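Side-chain contacts in putative Type I topoisomerase (Deinococcus radiodurans, PDB 3M4A), which probably relaxes supercoiled DNA as a type IB topoisomerase, by ATP-independent breakage of one strand, strand passage and rejoining: residues V107-D112 and V123-T128; L130-R135 and R323-L328; E213-R216 and T220-N223. One frame throughout, in Å; residues are numbered along the deposited sequence.

Contact 1 of 3, residues V107-D112 and V123-T128; sequences VATTAD and VMALMT. With nucleotides of chain C; nucleotides of chain B.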
ATOM      1  N   VAL A 107      -1.530   1.593 -12.441  1.00  8.43           N
ATOM      2  CA  VAL A 107      -2.284   1.552 -13.693  1.00  8.93           C
ATOM      3  C   VAL A 107      -3.763   1.251 -13.423  1.00  8.59           C
ATOM      4  O   VAL A 107      -4.676   1.936 -13.923  1.00  8.56           O
ATOM      5  CB  VAL A 107      -1.686   0.506 -14.658  1.00  9.11           C
ATOM      6  CG1 VAL A 107      -2.633   0.245 -15.863  1.00 11.29           C
ATOM      7  CG2 VAL A 107      -0.302   0.954 -15.118  1.00  8.79           C
ATOM      8  N   ALA A 108      -4.002   0.244 -12.594  1.00  9.09           N
ATOM      9  CA  ALA A 108      -5.357  -0.171 -12.265  1.00  8.59           C
ATOM     10  C   ALA A 108      -6.125   0.918 -11.512  1.00  8.53           C
ATOM     11  O   ALA A 108      -7.279   1.223 -11.839  1.00  8.70           O
ATOM     12  CB  ALA A 108      -5.317  -1.432 -11.455  1.00  8.92           C
ATOM     13  N   THR A 109      -5.487   1.523 -10.503  1.00  8.08           N
ATOM     14  CA  THR A 109      -6.179   2.541  -9.704  1.00  7.60           C
ATOM     15  C   THR A 109      -6.390   3.839 -10.499  1.00  7.12           C
ATOM     16  O   THR A 109      -7.442   4.454 -10.396  1.00  6.40           O
ATOM     17  CB  THR A 109      -5.520   2.790  -8.316  1.00  8.53           C
ATOM     18  OG1 THR A 109      -4.168   3.228  -8.469  1.00  7.97           O
ATOM     19  CG2 THR A 109      -5.551   1.524  -7.482  1.00  8.70           C
ATOM     20  N   THR A 110      -5.425   4.241 -11.319  1.00  6.37           N
ATOM     21  CA  THR A 110      -5.639   5.406 -12.194  1.00  6.51           C
ATOM     22  C   THR A 110      -6.860   5.188 -13.100  1.00  6.94           C
ATOM     23  O   THR A 110      -7.698   6.078 -13.234  1.00  7.76           O
ATOM     24  CB  THR A 110      -4.381   5.728 -13.030  1.00  6.44           C
ATOM     25  OG1 THR A 110      -3.344   6.183 -12.149  1.00  6.20           O
ATOM     26  CG2 THR A 110      -4.675   6.799 -14.070  1.00  6.21           C
ATOM     27  N   ALA A 111      -6.955   4.005 -13.703  1.00  7.59           N
ATOM     28  CA  ALA A 111      -8.085   3.694 -14.579  1.00  7.86           C
ATOM     29  C   ALA A 111      -9.410   3.916 -13.848  1.00  8.19           C
ATOM     30  O   ALA A 111     -10.294   4.651 -14.335  1.00  8.40           O
ATOM     31  CB  ALA A 111      -7.971   2.262 -15.130  1.00  7.74           C
ATOM     32  N   ASP A 112      -9.527   3.364 -12.642  1.00  8.29           N
ATOM     33  CA  ASP A 112     -10.739   3.550 -11.824  1.00  8.01           C
ATOM     34  C   ASP A 112     -11.007   5.006 -11.430  1.00  7.51           C
ATOM     35  O   ASP A 112     -12.164   5.442 -11.348  1.00  7.21           O
ATOM     36  CB  ASP A 112     -10.672   2.671 -10.574  1.00  8.86           C
ATOM     37  CG  ASP A 112     -10.860   1.177 -10.885  1.00 10.02           C
ATOM     38  OD1 ASP A 112     -11.656   0.845 -11.795  1.00 12.57           O
ATOM     39  OD2 ASP A 112     -10.231   0.339 -10.200  1.00  9.86           O
ATOM     40  N   VAL A 123     -14.078   5.373  -5.500  1.00  6.52           N
ATOM     41  CA  VAL A 123     -13.916   5.622  -4.057  1.00  6.63           C
ATOM     42  C   VAL A 123     -12.902   4.629  -3.469  1.00  6.30           C
ATOM     43  O   VAL A 123     -12.044   5.015  -2.670  1.00  6.28           O
ATOM     44  CB  VAL A 123     -15.245   5.603  -3.286  1.00  6.75           C
ATOM     45  CG1 VAL A 123     -15.024   5.933  -1.821  1.00  7.18           C
ATOM     46  CG2 VAL A 123     -16.206   6.640  -3.878  1.00  4.82           C
ATOM     47  N   MET A 124     -12.972   3.361  -3.883  1.00  6.65           N
ATOM     48  CA  MET A 124     -11.987   2.368  -3.432  1.00  6.85           C
ATOM     49  C   MET A 124     -10.571   2.646  -3.939  1.00  5.88           C
ATOM     50  O   MET A 124      -9.609   2.411  -3.215  1.00  5.48           O
ATOM     51  CB  MET A 124     -12.441   0.951  -3.764  1.00  7.64           C
ATOM     52  CG  MET A 124     -13.611   0.577  -2.914  1.00  9.07           C
ATOM     53  SD  MET A 124     -14.207  -1.118  -3.070  1.00 10.21           S
ATOM     54  CE  MET A 124     -14.694  -1.183  -4.779  1.00 12.42           C
ATOM     55  N   ALA A 125     -10.450   3.156  -5.159  1.00  5.13           N
ATOM     56  CA  ALA A 125      -9.138   3.577  -5.666  1.00  5.21           C
ATOM     57  C   ALA A 125      -8.572   4.731  -4.830  1.00  4.86           C
ATOM     58  O   ALA A 125      -7.355   4.768  -4.554  1.00  4.59           O
ATOM     59  CB  ALA A 125      -9.237   3.975  -7.157  1.00  4.81           C
ATOM     60  N   LEU A 126      -9.425   5.679  -4.437  1.00  4.64           N
ATOM     61  CA  LEU A 126      -9.004   6.799  -3.580  1.00  4.65           C
ATOM     62  C   LEU A 126      -8.534   6.269  -2.212  1.00  4.85           C
ATOM     63  O   LEU A 126      -7.493   6.683  -1.666  1.00  3.05           O
ATOM     64  CB  LEU A 126     -10.161   7.787  -3.390  1.00  5.03           C
ATOM     65  CG  LEU A 126     -10.580   8.610  -4.611  1.00  5.36           C
ATOM     66  CD1 LEU A 126     -11.945   9.266  -4.396  1.00  5.22           C
ATOM     67  CD2 LEU A 126      -9.507   9.693  -4.858  1.00  4.19           C
ATOM     68  N   MET A 127      -9.290   5.324  -1.668  1.00  4.41           N
ATOM     69  CA  MET A 127      -8.928   4.712  -0.387  1.00  4.65           C
ATOM     70  C   MET A 127      -7.616   3.940  -0.469  1.00  4.59           C
ATOM     71  O   MET A 127      -6.816   4.001   0.453  1.00  5.35           O
ATOM     72  CB  MET A 127     -10.066   3.804   0.114  1.00  4.36           C
ATOM     73  CG  MET A 127     -11.315   4.573   0.497  1.00  2.23           C
ATOM     74  SD  MET A 127     -12.750   3.493   0.702  1.00  6.88           S
ATOM     75  CE  MET A 127     -12.553   3.075   2.433  1.00  9.69           C
ATOM     76  N   THR A 128      -7.393   3.253  -1.592  1.00  3.91           N
ATOM     77  CA  THR A 128      -6.169   2.493  -1.829  1.00  3.77           C
ATOM     78  C   THR A 128      -4.991   3.454  -1.947  1.00  3.16           C
ATOM     79  O   THR A 128      -3.915   3.192  -1.416  1.00  3.12           O
ATOM     80  CB  THR A 128      -6.269   1.606  -3.066  1.00  4.14           C
ATOM     81  OG1 THR A 128      -7.349   0.678  -2.892  1.00  5.73           O
ATOM     82  CG2 THR A 128      -4.983   0.800  -3.249  1.00  5.22           C
TER
ATOM     83  P    DT C   7      -8.198   3.246 -19.793  1.00 22.73           P
ATOM     84  OP1  DT C   7      -7.638   2.312 -18.778  1.00 23.98           O
ATOM     85  OP2  DT C   7      -8.319   2.807 -21.212  1.00 22.66           O
ATOM     86  O5'  DT C   7      -9.616   3.717 -19.264  1.00 18.02           O
ATOM     87  C5'  DT C   7      -9.745   4.043 -17.895  1.00 16.21           C
ATOM     88  C4'  DT C   7     -10.999   4.832 -17.642  1.00 14.37           C
ATOM     89  O4'  DT C   7     -10.978   6.061 -18.410  1.00 11.73           O
ATOM     90  C3'  DT C   7     -12.275   4.128 -18.056  1.00 14.55           C
ATOM     91  O3'  DT C   7     -12.619   3.165 -17.076  1.00 16.03           O
ATOM     92  C2'  DT C   7     -13.241   5.292 -18.145  1.00 13.87           C
ATOM     93  C1'  DT C   7     -12.333   6.405 -18.625  1.00 12.89           C
ATOM     94  N1   DT C   7     -12.459   6.737 -20.084  1.00 11.97           N
ATOM     95  C2   DT C   7     -13.395   7.692 -20.380  1.00 10.90           C
ATOM     96  O2   DT C   7     -14.109   8.208 -19.555  1.00 13.79           O
ATOM     97  N3   DT C   7     -13.482   8.025 -21.690  1.00 12.12           N
ATOM     98  C4   DT C   7     -12.728   7.519 -22.698  1.00 11.21           C
ATOM     99  O4   DT C   7     -12.922   7.941 -23.831  1.00 13.92           O
ATOM    100  C5   DT C   7     -11.762   6.495 -22.357  1.00 12.39           C
ATOM    101  C7   DT C   7     -10.904   5.857 -23.416  1.00 13.09           C
ATOM    102  C6   DT C   7     -11.660   6.153 -21.050  1.00 11.15           C
TER
ATOM    103  P    DC B  10      -4.146  10.230 -11.294  1.00  5.88           P
ATOM    104  OP1  DC B  10      -3.674   8.853 -11.196  1.00  5.52           O
ATOM    105  OP2  DC B  10      -4.206  11.028 -10.046  1.00  4.77           O
ATOM    106  O5'  DC B  10      -3.157  10.994 -12.280  1.00  5.68           O
ATOM    107  C5'  DC B  10      -2.862  10.409 -13.560  1.00  6.55           C
ATOM    108  C4'  DC B  10      -2.102  11.403 -14.405  1.00  7.53           C
ATOM    109  O4'  DC B  10      -2.967  12.530 -14.743  1.00  6.40           O
ATOM    110  C3'  DC B  10      -0.864  12.011 -13.741  1.00  7.99           C
ATOM    111  O3'  DC B  10       0.170  12.166 -14.687  1.00 12.32           O
ATOM    112  C2'  DC B  10      -1.338  13.375 -13.290  1.00  7.42           C
ATOM    113  C1'  DC B  10      -2.217  13.715 -14.479  1.00  6.17           C
ATOM    114  N1   DC B  10      -3.168  14.821 -14.278  1.00  4.90           N
ATOM    115  C2   DC B  10      -3.577  15.533 -15.413  1.00  3.47           C
ATOM    116  O2   DC B  10      -3.129  15.217 -16.533  1.00  5.00           O
ATOM    117  N3   DC B  10      -4.436  16.559 -15.258  1.00  4.03           N
ATOM    118  C4   DC B  10      -4.890  16.894 -14.052  1.00  5.01           C
ATOM    119  N4   DC B  10      -5.746  17.909 -13.970  1.00  6.12           N
ATOM    120  C5   DC B  10      -4.492  16.174 -12.885  1.00  6.27           C
ATOM    121  C6   DC B  10      -3.632  15.163 -13.046  1.00  5.79           C
TER
HETATM  122  O   HOH W   1      -5.462   5.436  -6.644  1.00 31.05           O
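T109 and A125 meet where helix 91-113 crosses helix 120-134. These helices lie in the catalytic core of the type IB topoisomerase fold. The short segments run roughly antiparallel, 136° between their directions, with axes 8.7 Å apart.

Van der Waals packing carries the direct touch. The methyl of A125 points at the other helix: its CB sits 3.7 Å from the carbonyl O of T109 and 3.9 Å from CB of D112. CB of T109 also lies against CB of A125. CG2 of T109 lies beside the backbone N and faces CG2 of T128 at 4.3 Å. Y225, on helix 219-230, covers T109, A125 and T128.

The threonine hydroxyls beside this seam bond mainly within their own helices. With chi1 at 60°, OG1 of T109 sits between its backbone N and carbonyl carbon; its main partner is the O of L105 one turn earlier. One water also joins the helices: it donates to A125 O at 2.9 Å and accepts a weak bond from T109 OG1, which has the same single proton to give. T128 OG1 donates to M124 O at 2.9 Å, from the face opposite T128 N. The carboxylate of D112 turns to R121 and to the hydroxyl of Y225.

DNA lies against helix 91-113. T110 OG1 is 2.9 Å from OP1 of DC10 of chain B, but its proton may go to K106 O instead.

With no direct hydrogen bond between the segments, the chemistry implies a seam of small groups, with T110 turned to a phosphate.

Contact 2 of 3, residues L130-R135 and R323-L328; sequences LLHVAR and RSEGAL. With ACY (acetic acid), chain D.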
ATOM      1  N   LEU A 130      -4.815   6.303  -0.431  1.00  3.21           N
ATOM      2  CA  LEU A 130      -4.556   6.716   0.967  1.00  3.10           C
ATOM      3  C   LEU A 130      -3.781   5.664   1.795  1.00  3.37           C
ATOM      4  O   LEU A 130      -2.914   6.022   2.577  1.00  3.41           O
ATOM      5  CB  LEU A 130      -5.856   7.096   1.660  1.00  3.42           C
ATOM      6  CG  LEU A 130      -6.458   8.410   1.147  1.00  2.52           C
ATOM      7  CD1 LEU A 130      -7.910   8.565   1.586  1.00  4.03           C
ATOM      8  CD2 LEU A 130      -5.593   9.584   1.646  1.00  3.11           C
ATOM      9  N   LEU A 131      -4.089   4.384   1.599  1.00  3.92           N
ATOM     10  CA  LEU A 131      -3.309   3.299   2.234  1.00  4.01           C
ATOM     11  C   LEU A 131      -1.848   3.365   1.809  1.00  3.66           C
ATOM     12  O   LEU A 131      -0.936   3.214   2.624  1.00  4.94           O
ATOM     13  CB  LEU A 131      -3.870   1.930   1.863  1.00  4.25           C
ATOM     14  CG  LEU A 131      -5.253   1.508   2.329  1.00  4.94           C
ATOM     15  CD1 LEU A 131      -5.712   0.193   1.668  1.00  6.37           C
ATOM     16  CD2 LEU A 131      -5.317   1.427   3.860  1.00  6.96           C
ATOM     17  N   HIS A 132      -1.631   3.603   0.513  1.00  3.71           N
ATOM     18  CA  HIS A 132      -0.310   3.622  -0.060  1.00  3.67           C
ATOM     19  C   HIS A 132       0.507   4.816   0.426  1.00  3.17           C
ATOM     20  O   HIS A 132       1.636   4.638   0.900  1.00  5.28           O
ATOM     21  CB  HIS A 132      -0.440   3.644  -1.579  1.00  4.28           C
ATOM     22  CG  HIS A 132       0.869   3.646  -2.321  1.00  3.48           C
ATOM     23  ND1 HIS A 132       0.962   4.127  -3.607  1.00  6.03           N
ATOM     24  CD2 HIS A 132       2.111   3.229  -1.980  1.00  5.98           C
ATOM     25  CE1 HIS A 132       2.206   3.999  -4.033  1.00  6.58           C
ATOM     26  NE2 HIS A 132       2.928   3.456  -3.065  1.00  6.34           N
ATOM     27  N   VAL A 133      -0.035   6.027   0.274  1.00  3.30           N
ATOM     28  CA  VAL A 133       0.747   7.235   0.511  1.00  3.28           C
ATOM     29  C   VAL A 133       0.701   7.712   1.962  1.00  4.06           C
ATOM     30  O   VAL A 133       1.551   8.521   2.370  1.00  4.97           O
ATOM     31  CB  VAL A 133       0.361   8.403  -0.467  1.00  3.26           C
ATOM     32  CG1 VAL A 133       0.355   7.908  -1.928  1.00  4.54           C
ATOM     33  CG2 VAL A 133      -0.967   9.027  -0.109  1.00  4.85           C
ATOM     34  N   ALA A 134      -0.286   7.251   2.738  1.00  4.15           N
ATOM     35  CA  ALA A 134      -0.430   7.691   4.128  1.00  4.07           C
ATOM     36  C   ALA A 134      -0.461   6.577   5.179  1.00  4.60           C
ATOM     37  O   ALA A 134      -0.534   6.880   6.366  1.00  5.27           O
ATOM     38  CB  ALA A 134      -1.659   8.585   4.265  1.00  4.32           C
ATOM     39  N   ARG A 135      -0.399   5.321   4.746  1.00  4.06           N
ATOM     40  CA  ARG A 135      -0.070   4.194   5.645  1.00  4.89           C
ATOM     41  C   ARG A 135      -1.163   3.981   6.700  1.00  4.91           C
ATOM     42  O   ARG A 135      -0.901   3.567   7.842  1.00  5.47           O
ATOM     43  CB  ARG A 135       1.312   4.397   6.258  1.00  5.26           C
ATOM     44  CG  ARG A 135       2.423   4.461   5.216  1.00  5.65           C
ATOM     45  CD  ARG A 135       3.728   5.051   5.745  1.00  7.24           C
ATOM     46  NE  ARG A 135       3.599   6.441   6.176  1.00  7.99           N
ATOM     47  CZ  ARG A 135       3.795   7.496   5.391  1.00 10.78           C
ATOM     48  NH1 ARG A 135       4.121   7.350   4.121  1.00 11.53           N
ATOM     49  NH2 ARG A 135       3.660   8.714   5.888  1.00 11.52           N
ATOM     50  N   ARG A 323      10.287   8.591  -6.893  1.00  8.90           N
ATOM     51  CA  ARG A 323      11.750   8.618  -6.904  1.00  9.02           C
ATOM     52  C   ARG A 323      12.313   7.862  -5.695  1.00  8.39           C
ATOM     53  O   ARG A 323      13.166   6.973  -5.849  1.00  7.68           O
ATOM     54  CB  ARG A 323      12.252  10.058  -6.917  1.00 10.34           C
ATOM     55  CG  ARG A 323      13.750  10.224  -7.050  1.00 12.57           C
ATOM     56  CD  ARG A 323      14.114  11.703  -7.147  1.00 14.62           C
ATOM     57  NE  ARG A 323      15.515  11.973  -6.821  1.00 19.04           N
ATOM     58  CZ  ARG A 323      16.088  13.175  -6.918  1.00 20.64           C
ATOM     59  NH1 ARG A 323      15.394  14.231  -7.347  1.00 24.46           N
ATOM     60  NH2 ARG A 323      17.366  13.327  -6.591  1.00 23.42           N
ATOM     61  N   SER A 324      11.791   8.154  -4.505  1.00  7.27           N
ATOM     62  CA  SER A 324      12.287   7.485  -3.304  0.50  7.05           C
ATOM     63  C   SER A 324      11.914   5.999  -3.281  1.00  6.33           C
ATOM     64  O   SER A 324      12.689   5.185  -2.791  1.00  5.86           O
ATOM     65  CB  SER A 324      11.782   8.189  -2.037  0.50  7.29           C
ATOM     66  OG  SER A 324      10.372   8.239  -2.044  0.50  8.90           O
ATOM     67  N   GLU A 325      10.734   5.631  -3.798  1.00  5.11           N
ATOM     68  CA  GLU A 325      10.329   4.226  -3.861  1.00  5.92           C
ATOM     69  C   GLU A 325      11.260   3.416  -4.777  1.00  5.23           C
ATOM     70  O   GLU A 325      11.613   2.276  -4.470  1.00  5.42           O
ATOM     71  CB  GLU A 325       8.885   4.078  -4.344  1.00  5.54           C
ATOM     72  CG  GLU A 325       7.845   4.342  -3.289  1.00  5.52           C
ATOM     73  CD  GLU A 325       6.428   4.138  -3.792  1.00  6.75           C
ATOM     74  OE1 GLU A 325       6.125   4.548  -4.943  1.00  5.96           O
ATOM     75  OE2 GLU A 325       5.611   3.577  -3.029  1.00  6.83           O
ATOM     76  N   GLY A 326      11.651   4.031  -5.889  1.00  5.58           N
ATOM     77  CA  GLY A 326      12.557   3.406  -6.832  1.00  5.47           C
ATOM     78  C   GLY A 326      13.899   3.156  -6.185  1.00  5.80           C
ATOM     79  O   GLY A 326      14.468   2.072  -6.314  1.00  6.99           O
ATOM     80  N   ALA A 327      14.412   4.156  -5.488  1.00  5.50           N
ATOM     81  CA  ALA A 327      15.688   4.005  -4.801  1.00  6.03           C
ATOM     82  C   ALA A 327      15.587   2.940  -3.711  1.00  6.32           C
ATOM     83  O   ALA A 327      16.525   2.153  -3.518  1.00  6.34           O
ATOM     84  CB  ALA A 327      16.174   5.325  -4.248  1.00  6.07           C
ATOM     85  N   LEU A 328      14.461   2.901  -2.995  1.00  6.22           N
ATOM     86  CA  LEU A 328      14.252   1.855  -1.984  1.00  6.72           C
ATOM     87  C   LEU A 328      14.263   0.445  -2.592  1.00  7.08           C
ATOM     88  O   LEU A 328      14.899  -0.488  -2.066  1.00  6.65           O
ATOM     89  CB  LEU A 328      12.945   2.088  -1.209  1.00  6.30           C
ATOM     90  CG  LEU A 328      12.612   1.022  -0.150  1.00  6.30           C
ATOM     91  CD1 LEU A 328      13.707   0.945   0.902  1.00  6.21           C
ATOM     92  CD2 LEU A 328      11.264   1.324   0.503  1.00  6.42           C
TER
HETATM   93  C   ACY D 804      -2.034   4.774  -5.489  1.00  8.62           C
HETATM   94  O   ACY D 804      -2.812   5.403  -6.245  1.00  7.88           O
HETATM   95  OXT ACY D 804      -1.070   5.321  -4.910  1.00  7.46           O
HETATM   96  CH3 ACY D 804      -2.264   3.308  -5.283  1.00  8.72           C
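A single side-chain pair, H132 with E325, makes this whole contact, and it is a histidine-carboxylate hydrogen bond. It spans two helices far apart in sequence, 120-134 in the catalytic core and 323-337 near the C-terminus. NE2 of H132 donates to OE2 of E325 at 2.7 Å, with an N-H...O angle of 156°. The acceptor uses its syn lone pair. It lies at the ring edge, and the carboxylate plane is only 27° from the ring plane.

The side chains come from opposite directions. CG of H132 is anti to the backbone N, which carries the ring out toward E325. The glutamate is extended beyond CG and spans the rest of the gap. Second partners fix its carboxylate: W241 NE1 also bonds OE2, and the backbone N of T322 bonds OE1. L102 of helix 91-113 packs on both residues.

Acetic acid, probably from the crystallisation liquor, takes the other ring nitrogen and is also bonded by R129 NE. ND1 of H132 donates to its OXT atom at 2.7 Å, nearly straight at 173°.

Contact 3 of 3, residues E213-R216 and T220-N223; sequences ERRR and TELN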
ATOM      1  N   GLU A 213     -28.501   6.913  -5.612  1.00 25.51           N
ATOM      2  CA  GLU A 213     -28.493   6.071  -4.415  1.00 24.78           C
ATOM      3  C   GLU A 213     -27.109   6.142  -3.774  1.00 23.95           C
ATOM      4  O   GLU A 213     -26.110   6.128  -4.493  1.00 23.49           O
ATOM      5  CB  GLU A 213     -28.821   4.634  -4.824  1.00 24.98           C
ATOM      6  CG  GLU A 213     -28.994   3.641  -3.701  1.00 26.14           C
ATOM      7  CD  GLU A 213     -29.428   2.267  -4.210  1.00 26.75           C
ATOM      8  OE1 GLU A 213     -30.266   2.196  -5.143  1.00 30.61           O
ATOM      9  OE2 GLU A 213     -28.927   1.253  -3.677  1.00 31.34           O
ATOM     10  N   ARG A 214     -27.064   6.200  -2.440  1.00 22.49           N
ATOM     11  CA  ARG A 214     -25.835   6.458  -1.678  1.00 21.86           C
ATOM     12  C   ARG A 214     -25.599   5.373  -0.626  1.00 20.59           C
ATOM     13  O   ARG A 214     -26.534   4.964   0.057  1.00 20.43           O
ATOM     14  CB  ARG A 214     -25.952   7.819  -0.985  1.00 21.78           C
ATOM     15  CG  ARG A 214     -24.737   8.250  -0.160  1.00 22.69           C
ATOM     16  CD  ARG A 214     -24.786   9.744   0.190  1.00 23.35           C
ATOM     17  NE  ARG A 214     -26.062  10.169   0.775  1.00 24.95           N
ATOM     18  CZ  ARG A 214     -26.441   9.956   2.036  1.00 25.15           C
ATOM     19  NH1 ARG A 214     -25.662   9.305   2.889  1.00 25.66           N
ATOM     20  NH2 ARG A 214     -27.625  10.384   2.453  1.00 26.04           N
ATOM     21  N   ARG A 215     -24.353   4.911  -0.498  1.00 19.06           N
ATOM     22  CA  ARG A 215     -23.978   3.949   0.542  1.00 18.32           C
ATOM     23  C   ARG A 215     -22.508   4.093   0.916  1.00 17.47           C
ATOM     24  O   ARG A 215     -21.741   4.724   0.191  1.00 16.97           O
ATOM     25  CB  ARG A 215     -24.254   2.508   0.086  1.00 18.09           C
ATOM     26  CG  ARG A 215     -23.473   2.066  -1.146  1.00 18.13           C
ATOM     27  CD  ARG A 215     -23.758   0.618  -1.548  1.00 18.16           C
ATOM     28  NE  ARG A 215     -22.951   0.207  -2.694  1.00 17.84           N
ATOM     29  CZ  ARG A 215     -21.668  -0.155  -2.626  1.00 17.11           C
ATOM     30  NH1 ARG A 215     -21.033  -0.167  -1.459  1.00 17.50           N
ATOM     31  NH2 ARG A 215     -21.019  -0.507  -3.722  1.00 18.01           N
ATOM     32  N   ARG A 216     -22.121   3.476   2.027  1.00 16.77           N
ATOM     33  CA  ARG A 216     -20.728   3.470   2.464  1.00 16.20           C
ATOM     34  C   ARG A 216     -19.911   2.404   1.758  1.00 15.46           C
ATOM     35  O   ARG A 216     -20.433   1.359   1.362  1.00 15.41           O
ATOM     36  CB  ARG A 216     -20.637   3.173   3.956  1.00 16.56           C
ATOM     37  CG  ARG A 216     -21.029   4.293   4.868  1.00 16.67           C
ATOM     38  CD  ARG A 216     -20.923   3.839   6.308  1.00 17.51           C
ATOM     39  NE  ARG A 216     -19.567   3.386   6.600  1.00 18.34           N
ATOM     40  CZ  ARG A 216     -19.228   2.584   7.606  1.00 18.68           C
ATOM     41  NH1 ARG A 216     -20.130   2.143   8.479  1.00 18.78           N
ATOM     42  NH2 ARG A 216     -17.961   2.226   7.741  1.00 20.18           N
ATOM     43  N   THR A 220     -14.958  -4.871   4.143  1.00 12.83           N
ATOM     44  CA  THR A 220     -15.040  -6.095   3.339  1.00 12.71           C
ATOM     45  C   THR A 220     -14.951  -5.819   1.833  1.00 11.99           C
ATOM     46  O   THR A 220     -14.204  -6.484   1.122  1.00 11.80           O
ATOM     47  CB  THR A 220     -16.320  -6.878   3.647  1.00 13.13           C
ATOM     48  OG1 THR A 220     -16.373  -7.139   5.052  1.00 15.67           O
ATOM     49  CG2 THR A 220     -16.350  -8.217   2.858  1.00 14.06           C
ATOM     50  N   GLU A 221     -15.677  -4.806   1.380  1.00 11.75           N
ATOM     51  CA  GLU A 221     -15.671  -4.405  -0.022  1.00 11.81           C
ATOM     52  C   GLU A 221     -14.284  -3.892  -0.453  1.00 11.59           C
ATOM     53  O   GLU A 221     -13.780  -4.278  -1.505  1.00 10.88           O
ATOM     54  CB  GLU A 221     -16.745  -3.354  -0.282  1.00 12.11           C
ATOM     55  CG  GLU A 221     -17.000  -3.137  -1.748  1.00 12.23           C
ATOM     56  CD  GLU A 221     -18.080  -2.128  -2.036  1.00 13.35           C
ATOM     57  OE1 GLU A 221     -18.607  -1.521  -1.082  1.00 16.10           O
ATOM     58  OE2 GLU A 221     -18.393  -1.947  -3.238  1.00 16.32           O
ATOM     59  N   LEU A 222     -13.661  -3.059   0.376  1.00 11.08           N
ATOM     60  CA  LEU A 222     -12.321  -2.560   0.069  1.00 11.07           C
ATOM     61  C   LEU A 222     -11.313  -3.687   0.034  1.00 10.99           C
ATOM     62  O   LEU A 222     -10.466  -3.746  -0.851  1.00 10.24           O
ATOM     63  CB  LEU A 222     -11.857  -1.486   1.060  1.00 10.78           C
ATOM     64  CG  LEU A 222     -10.448  -0.922   0.815  1.00 10.78           C
ATOM     65  CD1 LEU A 222     -10.295  -0.338  -0.588  1.00 11.22           C
ATOM     66  CD2 LEU A 222     -10.102   0.135   1.874  1.00 11.13           C
ATOM     67  N   ASN A 223     -11.396  -4.601   0.998  1.00 10.81           N
ATOM     68  CA  ASN A 223     -10.468  -5.727   0.999  1.00 11.49           C
ATOM     69  C   ASN A 223     -10.608  -6.613  -0.244  1.00 11.13           C
ATOM     70  O   ASN A 223      -9.619  -7.141  -0.721  1.00 10.87           O
ATOM     71  CB  ASN A 223     -10.586  -6.546   2.295  1.00 12.14           C
ATOM     72  CG  ASN A 223      -9.962  -5.832   3.503  1.00 14.09           C
ATOM     73  OD1 ASN A 223      -8.979  -5.099   3.370  1.00 16.86           O
ATOM     74  ND2 ASN A 223     -10.527  -6.053   4.680  1.00 17.50           N
TER
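A two-stranded antiparallel hairpin, strands 205-207 and 214-216, is tied here to the following helix 219-230 by an end-on, two-pronged arginine-glutamate salt bridge. R215 stands on the strand and pairs in backbone hydrogen bonds with T206. E221 stands near the start of the helix. Both lie in the catalytic core, and the contact is at the protein surface, about 13 Å from the nearest nucleic acid atom.

The two groups meet from opposite directions. R215 NH1 donates to OE1 of E221 at 2.8 Å. R215 NH2 donates to OE2 of E221 at 3.0 Å. Each oxygen uses its syn lone pair, the side facing the other oxygen. The bonds are alike in straightness, the first with an N-H...O angle of 158°. The guanidinium and carboxylate planes are 28° apart, so the groups are nearly coplanar. Two parallel bonds hold both groups against rotation. Replacing E221 by an alanine would remove the carboxylate and would probably leave the R215 guanidinium without its anionic mate and freer to turn.

Torsions set the reach. CG of R215 takes the place between its backbone N and carbonyl carbon (chi1 62°), and the chain then runs extended to NE. E221 is extended too, with CG anti to its backbone N. P120 packs against R215, and M124 packs against E221; both belong to helix 120-134. Next along the strand, R216 directs its own guanidinium to D141, and it makes a cation-pi contact with W202. NH1 of R215 also makes a weak bond, at 3.3 Å, to the backbone O of R216.

Contact 1 is core, contact 2 partly buried, contact 3 at the surface. Contacts 1 and 2 both use helix 120-134: its 123-128 part packs on helix 91-113, and its 130-135 part reaches helix 323-337. Contact 3 joins a hairpin to helix 219-230. That helix also lies against contact 1: M124 SD is 3.6 Å from E221 O, and L222 packs on M127 and T128. The chemistry follows the setting. The buried seam is close packing of small groups plus one water, weakly held on one side. The intermediate site is one histidine-carboxylate bond. The surface site is a paired salt bridge. Contacts 2 and 3 do not touch, and their centres are about 25 Å apart.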